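Local coordinates for protein motility-associated killing factor MakB (PDB 6W1W) that probably acts as one component of a three-component cytotoxin of Vibrio cholerae related in structure to alpha-pore-forming toxins, at residues A42-N46 / W47-V51. Residues are numbered along the deposited sequence; the frame is centred on the assembly and turned at random.
Sequences AKDPN and WLVEV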
ATOM      1  N   ALA A  42     -11.904  30.657  12.361  1.00169.54           N
ATOM      2  CA  ALA A  42     -12.381  31.806  13.125  1.00166.38           C
ATOM      3  C   ALA A  42     -13.523  31.423  14.058  1.00158.33           C
ATOM      4  O   ALA A  42     -13.303  31.185  15.251  1.00151.18           O
ATOM      5  CB  ALA A  42     -12.832  32.925  12.184  1.00157.47           C
ATOM      6  N   LYS A  43     -14.750  31.380  13.529  1.00155.56           N
ATOM      7  CA  LYS A  43     -15.901  31.086  14.374  1.00162.10           C
ATOM      8  C   LYS A  43     -15.839  29.665  14.923  1.00169.64           C
ATOM      9  O   LYS A  43     -16.363  29.397  16.010  1.00172.94           O
ATOM     10  CB  LYS A  43     -17.193  31.316  13.584  1.00161.04           C
ATOM     11  CG  LYS A  43     -18.468  30.886  14.304  1.00165.36           C
ATOM     12  CD  LYS A  43     -18.662  31.633  15.619  1.00167.89           C
ATOM     13  CE  LYS A  43     -19.893  31.134  16.369  1.00159.69           C
ATOM     14  NZ  LYS A  43     -20.062  31.833  17.674  1.00162.37           N
ATOM     15  N   ASP A  44     -15.173  28.756  14.204  1.00167.73           N
ATOM     16  CA  ASP A  44     -15.097  27.337  14.530  1.00155.85           C
ATOM     17  C   ASP A  44     -16.509  26.764  14.585  1.00141.53           C
ATOM     18  O   ASP A  44     -17.022  26.478  15.674  1.00129.87           O
ATOM     19  CB  ASP A  44     -14.351  27.121  15.848  1.00154.96           C
ATOM     20  CG  ASP A  44     -13.761  25.734  15.961  1.00157.01           C
ATOM     21  OD1 ASP A  44     -13.973  24.923  15.036  1.00156.12           O
ATOM     22  OD2 ASP A  44     -13.082  25.459  16.970  1.00157.76           O
ATOM     23  N   PRO A  45     -17.166  26.584  13.430  1.00139.40           N
ATOM     24  CA  PRO A  45     -18.573  26.169  13.439  1.00137.01           C
ATOM     25  C   PRO A  45     -18.745  24.709  13.819  1.00130.97           C
ATOM     26  O   PRO A  45     -17.771  24.023  14.145  1.00116.53           O
ATOM     27  CB  PRO A  45     -19.020  26.431  11.995  1.00130.17           C
ATOM     28  CG  PRO A  45     -17.780  26.204  11.202  1.00126.26           C
ATOM     29  CD  PRO A  45     -16.642  26.704  12.059  1.00134.93           C
ATOM     30  N   ASN A  46     -19.985  24.220  13.771  1.00130.47           N
ATOM     31  CA  ASN A  46     -20.272  22.882  14.281  1.00137.67           C
ATOM     32  C   ASN A  46     -19.634  21.802  13.415  1.00137.22           C
ATOM     33  O   ASN A  46     -18.968  20.897  13.933  1.00116.42           O
ATOM     34  CB  ASN A  46     -21.783  22.661  14.391  1.00137.58           C
ATOM     35  CG  ASN A  46     -22.133  21.268  14.901  1.00149.29           C
ATOM     36  OD1 ASN A  46     -22.569  20.406  14.137  1.00152.93           O
ATOM     37  ND2 ASN A  46     -21.934  21.043  16.196  1.00146.94           N
ATOM     38  N   TRP A  47     -19.829  21.875  12.091  1.00113.68           N
ATOM     39  CA  TRP A  47     -19.345  20.808  11.218  1.00110.13           C
ATOM     40  C   TRP A  47     -17.854  20.564  11.402  1.00106.62           C
ATOM     41  O   TRP A  47     -17.390  19.429  11.248  1.00104.26           O
ATOM     42  CB  TRP A  47     -19.658  21.126   9.753  1.00109.75           C
ATOM     43  CG  TRP A  47     -18.934  22.334   9.196  1.00129.49           C
ATOM     44  CD1 TRP A  47     -19.414  23.612   9.116  1.00130.29           C
ATOM     45  CD2 TRP A  47     -17.613  22.368   8.636  1.00107.92           C
ATOM     46  NE1 TRP A  47     -18.475  24.435   8.546  1.00127.70           N
ATOM     47  CE2 TRP A  47     -17.359  23.698   8.247  1.00124.13           C
ATOM     48  CE3 TRP A  47     -16.620  21.405   8.434  1.00103.75           C
ATOM     49  CZ2 TRP A  47     -16.153  24.087   7.664  1.00114.35           C
ATOM     50  CZ3 TRP A  47     -15.423  21.794   7.858  1.00118.06           C
ATOM     51  CH2 TRP A  47     -15.201  23.122   7.478  1.00104.34           C
ATOM     52  N   LEU A  48     -17.096  21.605  11.761  1.00114.85           N
ATOM     53  CA  LEU A  48     -15.647  21.483  11.895  1.00124.96           C
ATOM     54  C   LEU A  48     -15.263  20.773  13.188  1.00121.42           C
ATOM     55  O   LEU A  48     -14.380  19.906  13.188  1.00109.95           O
ATOM     56  CB  LEU A  48     -14.996  22.867  11.832  1.00128.07           C
ATOM     57  CG  LEU A  48     -13.469  22.877  11.800  1.00108.61           C
ATOM     58  CD1 LEU A  48     -12.979  22.221  10.526  1.00 99.34           C
ATOM     59  CD2 LEU A  48     -12.928  24.290  11.928  1.00103.68           C
ATOM     60  N   VAL A  49     -15.898  21.147  14.304  1.00140.04           N
ATOM     61  CA  VAL A  49     -15.713  20.399  15.545  1.00131.49           C
ATOM     62  C   VAL A  49     -16.137  18.952  15.344  1.00120.67           C
ATOM     63  O   VAL A  49     -15.508  18.021  15.864  1.00105.26           O
ATOM     64  CB  VAL A  49     -16.489  21.063  16.699  1.00118.96           C
ATOM     65  CG1 VAL A  49     -16.171  20.381  18.025  1.00114.24           C
ATOM     66  CG2 VAL A  49     -16.167  22.548  16.775  1.00119.54           C
ATOM     67  N   GLU A  50     -17.196  18.743  14.558  1.00107.42           N
ATOM     68  CA  GLU A  50     -17.616  17.393  14.205  1.00106.64           C
ATOM     69  C   GLU A  50     -16.556  16.688  13.363  1.00102.64           C
ATOM     70  O   GLU A  50     -16.291  15.496  13.562  1.00102.34           O
ATOM     71  CB  GLU A  50     -18.952  17.452  13.464  1.00118.39           C
ATOM     72  CG  GLU A  50     -19.663  16.119  13.319  1.00142.80           C
ATOM     73  CD  GLU A  50     -21.059  16.273  12.748  1.00157.00           C
ATOM     74  OE1 GLU A  50     -21.923  16.859  13.435  1.00161.06           O
ATOM     75  OE2 GLU A  50     -21.288  15.816  11.608  1.00158.22           O
ATOM     76  N   VAL A  51     -15.929  17.409  12.430  1.00108.01           N
ATOM     77  CA  VAL A  51     -14.945  16.785  11.547  1.00108.13           C
ATOM     78  C   VAL A  51     -13.692  16.399  12.324  1.00101.81           C
ATOM     79  O   VAL A  51     -13.109  15.331  12.098  1.00102.09           O
ATOM     80  CB  VAL A  51     -14.625  17.716  10.361  1.00114.16           C
ATOM     81  CG1 VAL A  51     -13.254  17.422   9.791  1.00 94.16           C
ATOM     82  CG2 VAL A  51     -15.671  17.554   9.280  1.00112.29           C
TER
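P45 occupies the N-cap position of helix 46-66, and its carbonyl oxygen receives weak hydrogen bonds from L48 N and V49 N, the latter long (V49 N to P45 O, 3.4 Å) but nearly straight at 174°. The i to i+4 pattern begins with this bond and tightens one residue on, where E50 N donates to N46 O at 2.9 Å. The proline ring lies alongside the indole of W47, both side chains pointing the same way, with P45 CG nearest its pyrrole side, 3.3 Å from W47 NE1. W47 reaches this place because its chi1 of 65° sets CG between the backbone N and the carbonyl carbon; L48 CB rests over one face of the indole, toward its rim. E252 of helix 251-270 touches both P45 and W47. On another side, the side chain of D44 crosses those of L48 and V49 at about a right angle, OD1 merely packing 3.3 Å from L48 CD2 and 3.7 Å from V49 CG2. Its polar partner is R52 NH1, in a salt bridge. The helical turn is thus joined to its preceding loop by proline-indole packing and by D44, whose charge, paired with R52, probably also suits the helix N-terminus.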